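Local coordinates for protein phosphopantetheine adenylyltransferase (Archaeoglobus fulgidus, PDB 3DO8) that probably transfers an adenylyl group reversibly from ATP to 4'-phosphopantetheine, giving dephospho-CoA and pyrophosphate in coenzyme A biosynthesis, at residues Thr36-Arg39 with Met40-Arg44; Glu95-Glu98 with Met99-Ile103; Ala55-Val58 with Lys59-Val62; Glu10-Glu14 with Gly15-Leu19. One frame throughout, in Å; residues are numbered along the deposited sequence.

Contact 1 of 4, residues Thr36-Arg39 with Met40-Arg44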
loop_
_atom_site.group_PDB
_atom_site.type_symbol
_atom_site.label_atom_id
_atom_site.label_comp_id
_atom_site.label_asym_id
_atom_site.label_seq_id
_atom_site.Cartn_x
_atom_site.Cartn_y
_atom_site.Cartn_z
ATOM N N THR A 36 -19.754 2.455 5.484
ATOM C CA THR A 36 -20.514 1.836 6.567
ATOM C C THR A 36 -21.954 2.352 6.607
ATOM O O THR A 36 -22.221 3.543 6.413
ATOM C CB THR A 36 -19.850 2.103 7.927
ATOM O OG1 THR A 36 -19.626 3.502 8.070
ATOM C CG2 THR A 36 -18.521 1.359 8.065
ATOM N N SER A 37 -22.888 1.455 6.892
ATOM C CA SER A 37 -24.258 1.857 7.197
ATOM C C SER A 37 -24.289 2.783 8.430
ATOM O O SER A 37 -23.335 2.818 9.229
ATOM C CB SER A 37 -25.082 0.592 7.477
ATOM O OG SER A 37 -24.683 0.074 8.726
ATOM N N ASP A 38 -25.389 3.508 8.613
ATOM C CA ASP A 38 -25.548 4.353 9.810
ATOM C C ASP A 38 -25.375 3.542 11.101
ATOM O O ASP A 38 -24.712 3.978 12.039
ATOM C CB ASP A 38 -26.923 5.017 9.808
ATOM C CG ASP A 38 -27.073 6.056 8.726
ATOM O OD1 ASP A 38 -26.055 6.412 8.110
ATOM O OD2 ASP A 38 -28.211 6.501 8.477
ATOM N N ARG A 39 -25.942 2.346 11.125
ATOM C CA ARG A 39 -25.865 1.491 12.321
ATOM C C ARG A 39 -24.424 1.252 12.723
ATOM O O ARG A 39 -24.017 1.460 13.864
ATOM C CB ARG A 39 -26.508 0.145 12.052
ATOM C CG ARG A 39 -27.960 0.061 12.393
ATOM C CD ARG A 39 -28.350 -1.392 12.725
ATOM N NE ARG A 39 -29.696 -1.717 12.241
ATOM C CZ ARG A 39 -30.829 -1.142 12.662
ATOM N NH1 ARG A 39 -30.819 -0.176 13.590
ATOM N NH2 ARG A 39 -31.991 -1.530 12.135
ATOM N N MET A 40 -23.650 0.859 11.722
ATOM C CA MET A 40 -22.262 0.501 11.876
ATOM C C MET A 40 -21.367 1.697 12.199
ATOM O O MET A 40 -20.414 1.594 12.986
ATOM C CB MET A 40 -21.850 -0.128 10.554
ATOM C CG MET A 40 -20.585 -0.888 10.546
ATOM S SD MET A 40 -20.821 -2.340 9.483
ATOM C CE MET A 40 -21.666 -3.277 10.824
ATOM N N ALA A 41 -21.649 2.833 11.566
ATOM C CA ALA A 41 -20.879 4.039 11.801
ATOM C C ALA A 41 -20.988 4.472 13.271
ATOM O O ALA A 41 -19.995 4.855 13.887
ATOM C CB ALA A 41 -21.371 5.141 10.885
ATOM N N ARG A 42 -22.199 4.384 13.811
ATOM C CA ARG A 42 -22.511 4.817 15.184
ATOM C C ARG A 42 -21.814 4.011 16.292
ATOM O O ARG A 42 -21.605 4.529 17.405
ATOM C CB ARG A 42 -24.014 4.739 15.422
ATOM C CG ARG A 42 -24.809 5.889 14.853
ATOM C CD ARG A 42 -26.215 5.930 15.476
ATOM N NE ARG A 42 -27.083 4.850 14.982
ATOM C CZ ARG A 42 -27.835 4.917 13.877
ATOM N NH1 ARG A 42 -27.848 6.017 13.125
ATOM N NH2 ARG A 42 -28.584 3.876 13.517
ATOM N N ALA A 43 -21.485 2.751 16.008
ATOM C CA ALA A 43 -20.757 1.911 16.968
ATOM C C ALA A 43 -19.291 2.322 17.089
ATOM O O ALA A 43 -18.631 2.011 18.077
ATOM C CB ALA A 43 -20.856 0.440 16.577
ATOM N N ARG A 44 -18.769 3.008 16.080
ATOM C CA ARG A 44 -17.365 3.387 16.074
ATOM C C ARG A 44 -17.207 4.833 16.539
ATOM O O ARG A 44 -16.392 5.114 17.421
ATOM C CB ARG A 44 -16.762 3.191 14.677
ATOM C CG ARG A 44 -16.926 1.765 14.093
ATOM C CD ARG A 44 -15.879 1.452 12.996
ATOM N NE ARG A 44 -15.520 0.015 12.899
ATOM C CZ ARG A 44 -14.624 -0.621 13.677
ATOM N NH1 ARG A 44 -13.975 0.010 14.660
ATOM N NH2 ARG A 44 -14.378 -1.916 13.480
#
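Ser37 and Met40 form an N-cap, the local contact by which strand 31-36 passes directly into the short helix 38-44 at one edge of the nucleotidyltransferase domain. The Ser37 hydroxyl, with OG set between its own backbone N and carbonyl carbon (chi1 72°), turns back over the first turn and accepts a nearly straight bond from Met40 N, 3.3 Å from Ser37 OG. The helix proper then begins: Ala41 N lies 2.9 Å from Ser37 O, and Arg42 N bonds to Asp38 O. Behind the cap, the side chains of Thr36 and Met40 cross at about a right angle, Thr36 CG2 lying 3.9 Å from Met40 CG. Met40 also leans on Ile75 of the neighbouring strand. Arg42 bends at chi3 and folds back along the helix, which places the centre of its guanidinium 3.7 Å over Asp38 O and brings NH1 to 3.6 Å from Asp38 CB. The Asp38 carboxylate is turned elsewhere, its OD1 held by Arg54 and by the backbone N of Phe51. The serine hydroxyl thus gives a first-turn amide, Met40 N, a side-chain acceptor, while the flat arginine cation over a carbonyl oxygen is probably favourable electrostatically.

Contact 2 of 4, residues Glu95-Glu98 with Met99-Ile103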
loop_
_atom_site.group_PDB
_atom_site.type_symbol
_atom_site.label_atom_id
_atom_site.label_comp_id
_atom_site.label_asym_id
_atom_site.label_seq_id
_atom_site.Cartn_x
_atom_site.Cartn_y
_atom_site.Cartn_z
ATOM N N GLU A 95 -6.046 1.536 11.617
ATOM C CA GLU A 95 -7.282 1.342 12.359
ATOM C C GLU A 95 -8.074 0.138 11.865
ATOM O O GLU A 95 -8.898 -0.432 12.614
ATOM C CB GLU A 95 -8.179 2.581 12.256
ATOM C CG GLU A 95 -7.625 3.810 12.959
ATOM C CD GLU A 95 -8.577 5.001 12.891
ATOM O OE1 GLU A 95 -9.733 4.847 12.405
ATOM O OE2 GLU A 95 -8.175 6.108 13.329
ATOM N N THR A 96 -7.815 -0.266 10.624
ATOM C CA THR A 96 -8.582 -1.371 10.016
ATOM C C THR A 96 -7.697 -2.600 9.687
ATOM O O THR A 96 -8.167 -3.611 9.150
ATOM C CB THR A 96 -9.360 -0.880 8.776
ATOM O OG1 THR A 96 -8.478 -0.200 7.878
ATOM C CG2 THR A 96 -10.471 0.091 9.194
ATOM N N TYR A 97 -6.429 -2.541 10.066
ATOM C CA TYR A 97 -5.498 -3.631 9.749
ATOM C C TYR A 97 -5.814 -4.935 10.505
ATOM O O TYR A 97 -5.768 -6.025 9.930
ATOM C CB TYR A 97 -4.069 -3.171 10.007
ATOM C CG TYR A 97 -3.005 -4.203 9.751
ATOM C CD1 TYR A 97 -2.752 -4.702 8.484
ATOM C CD2 TYR A 97 -2.236 -4.681 10.777
ATOM C CE1 TYR A 97 -1.778 -5.652 8.260
ATOM C CE2 TYR A 97 -1.257 -5.624 10.562
ATOM C CZ TYR A 97 -1.022 -6.105 9.297
ATOM O OH TYR A 97 -0.044 -7.044 9.095
ATOM N N GLU A 98 -6.160 -4.837 11.792
ATOM C CA GLU A 98 -6.498 -6.051 12.525
ATOM C C GLU A 98 -7.693 -6.744 11.870
ATOM O O GLU A 98 -7.737 -7.987 11.794
ATOM C CB GLU A 98 -6.770 -5.737 13.995
ATOM C CG GLU A 98 -5.479 -5.455 14.742
ATOM C CD GLU A 98 -5.700 -4.848 16.133
ATOM O OE1 GLU A 98 -6.202 -3.710 16.213
ATOM O OE2 GLU A 98 -5.366 -5.514 17.125
ATOM N N MET A 99 -8.657 -5.966 11.383
ATOM C CA MET A 99 -9.839 -6.557 10.766
ATOM C C MET A 99 -9.433 -7.226 9.447
ATOM O O MET A 99 -9.971 -8.287 9.095
ATOM C CB MET A 99 -10.958 -5.555 10.547
ATOM C CG MET A 99 -12.244 -6.170 9.958
ATOM S SD MET A 99 -13.169 -7.226 11.135
ATOM C CE MET A 99 -13.870 -8.474 10.031
ATOM N N ALA A 100 -8.494 -6.627 8.718
ATOM C CA ALA A 100 -7.960 -7.269 7.495
ATOM C C ALA A 100 -7.361 -8.643 7.793
ATOM O O ALA A 100 -7.560 -9.599 7.058
ATOM C CB ALA A 100 -6.898 -6.404 6.870
ATOM N N LEU A 101 -6.578 -8.737 8.858
ATOM C CA LEU A 101 -6.019 -10.039 9.217
ATOM C C LEU A 101 -7.135 -11.043 9.519
ATOM O O LEU A 101 -7.058 -12.200 9.115
ATOM C CB LEU A 101 -5.089 -9.933 10.410
ATOM C CG LEU A 101 -3.835 -9.068 10.157
ATOM C CD1 LEU A 101 -3.111 -8.885 11.507
ATOM C CD2 LEU A 101 -2.927 -9.649 9.075
ATOM N N LYS A 102 -8.169 -10.575 10.196
ATOM C CA LYS A 102 -9.353 -11.409 10.518
ATOM C C LYS A 102 -10.080 -11.884 9.239
ATOM O O LYS A 102 -10.509 -13.058 9.129
ATOM C CB LYS A 102 -10.309 -10.666 11.465
ATOM C CG LYS A 102 -11.554 -11.418 11.861
ATOM C CD LYS A 102 -11.234 -12.583 12.724
ATOM C CE LYS A 102 -12.447 -13.011 13.546
ATOM N NZ LYS A 102 -12.062 -14.096 14.479
ATOM N N ILE A 103 -10.232 -10.959 8.306
ATOM C CA ILE A 103 -10.797 -11.272 6.988
ATOM C C ILE A 103 -10.046 -12.460 6.338
ATOM O O ILE A 103 -10.665 -13.424 5.895
ATOM C CB ILE A 103 -10.856 -10.037 6.079
ATOM C CG1 ILE A 103 -11.972 -9.061 6.549
ATOM C CG2 ILE A 103 -11.055 -10.450 4.624
ATOM C CD1 ILE A 103 -11.869 -7.608 6.038
HETATM O O HOH W 1 -9.089 -3.487 12.793
#
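Ala100 N donates to Thr96 O at 3.1 Å and Leu101 N to Tyr97 O at 3.0 Å, the opening bonds of helix 97-110, which is the crossover helix of the beta-alpha-beta unit between strands 89-92 and 116-121. Lys102 N continues the series to Glu98 O. A water spans the start of the helix, accepting from Met99 N at 2.9 Å and donating to Glu95 O, so this early amide is served by solvent. Thr96 OG1 is bonded to Ser93 N just upstream. Outward from the backbone, Tyr97 has CG anti to its own N (chi1 179°), and the phenol reaches along the helix beside Leu101. Leu101 CG sits 4.2 Å above one face of the ring, offset toward its rim. The phenol oxygen is engaged by Asp121 of the second subunit, against which Leu101 also packs, which puts this pair at the dimer interface. Were Leu101 cut back to an alanine, that side of the tyrosine ring would probably lose its branched neighbour and the phenol be less firmly placed for Asp121 of the second subunit. Both methyls meet the outer end of the phenol: Leu101 CD1 is 3.9 Å from Tyr97 CE2, and Leu101 CD2 is 3.9 Å from Tyr97 OH.

Contact 3 of 4, residues Ala55-Val58 with Lys59-Val62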
loop_
_atom_site.group_PDB
_atom_site.type_symbol
_atom_site.label_atom_id
_atom_site.label_comp_id
_atom_site.label_asym_id
_atom_site.label_seq_id
_atom_site.Cartn_x
_atom_site.Cartn_y
_atom_site.Cartn_z
ATOM N N ALA A 55 -21.522 8.628 1.450
ATOM C CA ALA A 55 -21.295 8.019 0.130
ATOM C C ALA A 55 -21.141 9.091 -0.949
ATOM O O ALA A 55 -20.228 9.014 -1.763
ATOM C CB ALA A 55 -22.420 7.028 -0.227
ATOM N N GLU A 56 -22.011 10.101 -0.951
ATOM C CA GLU A 56 -21.902 11.178 -1.953
ATOM C C GLU A 56 -20.636 11.998 -1.781
ATOM O O GLU A 56 -20.003 12.402 -2.759
ATOM C CB GLU A 56 -23.148 12.083 -1.940
ATOM C CG GLU A 56 -24.376 11.468 -2.579
ATOM C CD GLU A 56 -24.152 11.045 -4.050
ATOM O OE1 GLU A 56 -23.550 11.829 -4.844
ATOM O OE2 GLU A 56 -24.578 9.926 -4.401
ATOM N N ASN A 57 -20.233 12.218 -0.534
ATOM C CA ASN A 57 -18.978 12.920 -0.284
ATOM C C ASN A 57 -17.797 12.187 -0.896
ATOM O O ASN A 57 -16.918 12.796 -1.515
ATOM C CB ASN A 57 -18.752 13.164 1.203
ATOM C CG ASN A 57 -19.723 14.203 1.779
ATOM O OD1 ASN A 57 -20.367 14.965 1.024
ATOM N ND2 ASN A 57 -19.848 14.232 3.130
ATOM N N VAL A 58 -17.784 10.863 -0.747
ATOM C CA VAL A 58 -16.701 10.051 -1.324
ATOM C C VAL A 58 -16.778 10.101 -2.854
ATOM O O VAL A 58 -15.780 10.328 -3.533
ATOM C CB VAL A 58 -16.758 8.606 -0.851
ATOM C CG1 VAL A 58 -15.726 7.724 -1.628
ATOM C CG2 VAL A 58 -16.498 8.537 0.670
ATOM N N LYS A 59 -17.973 9.932 -3.381
ATOM C CA LYS A 59 -18.170 9.952 -4.835
ATOM C C LYS A 59 -17.711 11.267 -5.453
ATOM O O LYS A 59 -17.006 11.255 -6.477
ATOM C CB LYS A 59 -19.623 9.659 -5.197
ATOM C CG LYS A 59 -19.971 8.192 -5.054
ATOM C CD LYS A 59 -21.320 7.882 -5.710
ATOM C CE LYS A 59 -22.431 8.441 -4.952
ATOM N NZ LYS A 59 -23.754 8.151 -5.661
ATOM N N ARG A 60 -18.063 12.395 -4.822
ATOM C CA ARG A 60 -17.707 13.691 -5.391
ATOM C C ARG A 60 -16.222 13.939 -5.356
ATOM O O ARG A 60 -15.647 14.564 -6.259
ATOM C CB ARG A 60 -18.415 14.823 -4.676
ATOM C CG ARG A 60 -19.865 14.874 -4.952
ATOM C CD ARG A 60 -20.422 16.238 -4.527
ATOM N NE ARG A 60 -21.881 16.196 -4.482
ATOM C CZ ARG A 60 -22.596 16.002 -3.378
ATOM N NH1 ARG A 60 -21.987 15.819 -2.203
ATOM N NH2 ARG A 60 -23.918 15.962 -3.465
ATOM N N TYR A 61 -15.605 13.488 -4.268
ATOM C CA TYR A 61 -14.142 13.634 -4.091
ATOM C C TYR A 61 -13.407 12.851 -5.183
ATOM O O TYR A 61 -12.509 13.367 -5.868
ATOM C CB TYR A 61 -13.695 13.186 -2.688
ATOM C CG TYR A 61 -12.196 13.121 -2.619
ATOM C CD1 TYR A 61 -11.448 14.277 -2.493
ATOM C CD2 TYR A 61 -11.515 11.908 -2.753
ATOM C CE1 TYR A 61 -10.099 14.248 -2.500
ATOM C CE2 TYR A 61 -10.126 11.853 -2.746
ATOM C CZ TYR A 61 -9.417 13.048 -2.615
ATOM O OH TYR A 61 -8.053 13.109 -2.626
ATOM N N VAL A 62 -13.777 11.583 -5.340
ATOM C CA VAL A 62 -13.175 10.745 -6.377
ATOM C C VAL A 62 -13.407 11.299 -7.799
ATOM O O VAL A 62 -12.490 11.308 -8.623
ATOM C CB VAL A 62 -13.607 9.280 -6.233
ATOM C CG1 VAL A 62 -13.091 8.449 -7.423
ATOM C CG2 VAL A 62 -13.095 8.739 -4.853
HETATM O O HOH W 2 -23.152 14.762 0.385
HETATM O O HOH W 3 -19.658 16.688 -1.065
#
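Four backbone bonds join residues 55-58 to 59-62 in the middle of helix 51-66: Lys59 N to Ala55 O, Arg60 N to Glu56 O, Tyr61 N to Asn57 O and Val62 N to Val58 O. The last, 3.0 Å between Val62 N and Val58 O, is almost straight at 176°. Charge comes next. Glu56 bends at chi2 (-58°) and Lys59 at chi3, and the two ends meet in a salt bridge between Glu56 OE2 and Lys59 NZ; the modelled separation is implausibly short, so the pairing is clearer than its geometry. Arg60 lies on the other flank of Glu56, with Glu56 CB over a face of its guanidinium and NH1 3.9 Å from that carbon.

Water comes third. Asn57 OD1 stands at the edge of the guanidinium, 3.7 Å from Arg60 NH1, and two waters bridge them from opposite sides of that line. Each donates to Asn57 OD1 and accepts from Arg60 NH1; the tighter one is 2.8 Å from Asn57 OD1 and 2.7 Å from Arg60 NH1. On the inward side the contacts are apolar: Val58 CG1 approaches Val62 CG2 at 4.3 Å, and Val62 packs on Ile20 and Ile24 of helix 14-27. Polar pairs one turn apart on one side and aliphatic ones on the other make this an amphipathic helix, here flanking the parallel sheet of a Rossmann-like alpha/beta fold.

Contact 4 of 4, residues Glu10-Glu14 with Gly15-Leu19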
loop_
_atom_site.group_PDB
_atom_site.type_symbol
_atom_site.label_atom_id
_atom_site.label_comp_id
_atom_site.label_asym_id
_atom_site.label_seq_id
_atom_site.Cartn_x
_atom_site.Cartn_y
_atom_site.Cartn_z
ATOM N N GLU A 10 -16.145 9.850 7.843
ATOM C CA GLU A 10 -16.721 11.029 8.494
ATOM C C GLU A 10 -15.760 11.609 9.506
ATOM O O GLU A 10 -15.500 10.963 10.523
ATOM C CB GLU A 10 -18.056 10.723 9.177
ATOM C CG GLU A 10 -18.668 11.962 9.860
ATOM C CD GLU A 10 -19.941 11.690 10.586
ATOM O OE1 GLU A 10 -20.699 10.793 10.161
ATOM O OE2 GLU A 10 -20.193 12.373 11.623
ATOM N N PRO A 11 -15.214 12.799 9.230
ATOM C CA PRO A 11 -15.268 13.466 7.939
ATOM C C PRO A 11 -14.281 12.761 6.998
ATOM O O PRO A 11 -13.569 11.833 7.406
ATOM C CB PRO A 11 -14.769 14.867 8.242
ATOM C CG PRO A 11 -13.844 14.672 9.309
ATOM C CD PRO A 11 -14.347 13.531 10.156
ATOM N N LEU A 12 -14.290 13.181 5.743
ATOM C CA LEU A 12 -13.375 12.657 4.745
ATOM C C LEU A 12 -12.059 13.416 4.862
ATOM O O LEU A 12 -11.961 14.573 4.411
ATOM C CB LEU A 12 -13.986 12.810 3.359
ATOM C CG LEU A 12 -13.235 12.166 2.184
ATOM C CD1 LEU A 12 -11.813 12.665 1.965
ATOM C CD2 LEU A 12 -13.174 10.725 2.326
ATOM N N HIS A 13 -11.062 12.799 5.497
ATOM C CA HIS A 13 -9.823 13.492 5.876
ATOM C C HIS A 13 -8.638 13.032 5.062
ATOM O O HIS A 13 -8.777 12.176 4.165
ATOM C CB HIS A 13 -9.560 13.365 7.381
ATOM C CG HIS A 13 -9.452 11.961 7.892
ATOM N ND1 HIS A 13 -8.559 11.032 7.389
ATOM C CD2 HIS A 13 -10.134 11.327 8.879
ATOM C CE1 HIS A 13 -8.683 9.904 8.066
ATOM N NE2 HIS A 13 -9.634 10.055 8.973
ATOM N N GLU A 14 -7.477 13.602 5.339
ATOM C CA GLU A 14 -6.290 13.388 4.523
ATOM C C GLU A 14 -5.865 11.916 4.546
ATOM O O GLU A 14 -5.401 11.379 3.540
ATOM C CB GLU A 14 -5.143 14.315 4.967
ATOM C CG GLU A 14 -3.822 14.043 4.229
ATOM C CD GLU A 14 -3.963 14.063 2.695
ATOM O OE1 GLU A 14 -4.733 14.922 2.172
ATOM O OE2 GLU A 14 -3.297 13.241 2.003
ATOM N N GLY A 15 -6.082 11.254 5.676
ATOM C CA GLY A 15 -5.842 9.821 5.773
ATOM C C GLY A 15 -6.669 9.032 4.772
ATOM O O GLY A 15 -6.156 8.169 4.033
ATOM N N HIS A 16 -7.977 9.309 4.743
ATOM C CA HIS A 16 -8.861 8.644 3.794
ATOM C C HIS A 16 -8.378 8.901 2.368
ATOM O O HIS A 16 -8.427 8.022 1.502
ATOM C CB HIS A 16 -10.305 9.113 3.865
ATOM C CG HIS A 16 -10.980 8.889 5.179
ATOM N ND1 HIS A 16 -11.157 7.644 5.750
ATOM C CD2 HIS A 16 -11.588 9.774 6.002
ATOM C CE1 HIS A 16 -11.824 7.788 6.888
ATOM N NE2 HIS A 16 -12.075 9.070 7.069
ATOM N N LYS A 17 -7.974 10.131 2.086
ATOM C CA LYS A 17 -7.492 10.465 0.762
ATOM C C LYS A 17 -6.245 9.671 0.371
ATOM O O LYS A 17 -6.097 9.269 -0.801
ATOM C CB LYS A 17 -7.333 11.960 0.615
ATOM C CG LYS A 17 -8.674 12.673 0.833
ATOM C CD LYS A 17 -8.534 14.190 0.779
ATOM C CE LYS A 17 -9.837 14.891 1.086
ATOM N NZ LYS A 17 -9.734 16.397 1.080
ATOM N N LYS A 18 -5.379 9.372 1.341
ATOM C CA LYS A 18 -4.227 8.521 1.041
ATOM C C LYS A 18 -4.679 7.110 0.700
ATOM O O LYS A 18 -4.179 6.498 -0.249
ATOM C CB LYS A 18 -3.237 8.503 2.185
ATOM C CG LYS A 18 -2.548 9.837 2.430
ATOM C CD LYS A 18 -1.702 9.849 3.698
ATOM C CE LYS A 18 -0.773 11.074 3.715
ATOM N NZ LYS A 18 0.062 11.029 4.941
ATOM N N LEU A 19 -5.613 6.586 1.478
ATOM C CA LEU A 19 -6.133 5.247 1.216
ATOM C C LEU A 19 -6.731 5.174 -0.196
ATOM O O LEU A 19 -6.523 4.207 -0.937
ATOM C CB LEU A 19 -7.219 4.885 2.221
ATOM C CG LEU A 19 -6.873 4.717 3.688
ATOM C CD1 LEU A 19 -8.047 4.036 4.450
ATOM C CD2 LEU A 19 -5.579 3.947 3.834
#
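The HxGH signature of the nucleotidyltransferases, His13-Glu14-Gly15-His16, forms the start of helix 14-27, and its two histidines stack face to face. Their ring centroids are 3.8 Å apart with the planes inclined by 18°, and His16 CD2 lies 3.4 Å above the middle of the His13 ring. His13 is the N-cap residue. Its CG lies between its own N and carbonyl carbon (chi1 58°), which folds the imidazole back over the first turn and sets ND1 3.0 Å from Gly15 N, near the ring plane. A side chain at Gly15 would run into His13 CE1, so the glycine leaves room for the ring. In this superfamily the motif follows the first strand of the sheet and helps bind the ATP phosphates, a role probably kept here. Trp122 meets both imidazoles edge-to-face. Replacing His13 with an alanine would probably leave one face of the His16 imidazole without its stacking partner and that ring freer to turn. Beyond the rings, Leu12 CD2 rests 3.6 Å from His16 CB, while the backbone of the first turn is closed by Lys17 N to His13 O at 3.0 Å and by Lys18 N to Glu14 O. A bend at chi2 (53°) carries Glu14 OE2 alongside the Lys18 chain, 3.5 Å from Lys18 CG; the same oxygen forms a salt bridge with Arg138, and Lys18 NZ bonds to Ser133 OG.

Overall arrangement
All four contacts are local, yet they sample different surroundings: contacts 1, 3 and 4 are partly buried, contact 2 a surface contact. Contacts 1, 2 and 4 all lie at helix starts: a hydroxyl caps the first, a water serves an early amide in the second, and an imidazole stands at the cap position in contact 4. Contact 3 is the mid-helix case, its buried side turned to the helix that contact 4 begins; the two touch where Tyr61 OH packs on Lys17 CB, their centres about 11 Å apart. Contact 2 lies across the chain's centre from contact 3, about 24 Å between centres, and its Tyr97-Leu101 pair faces the second subunit. Contact 4 alone carries the signature motif.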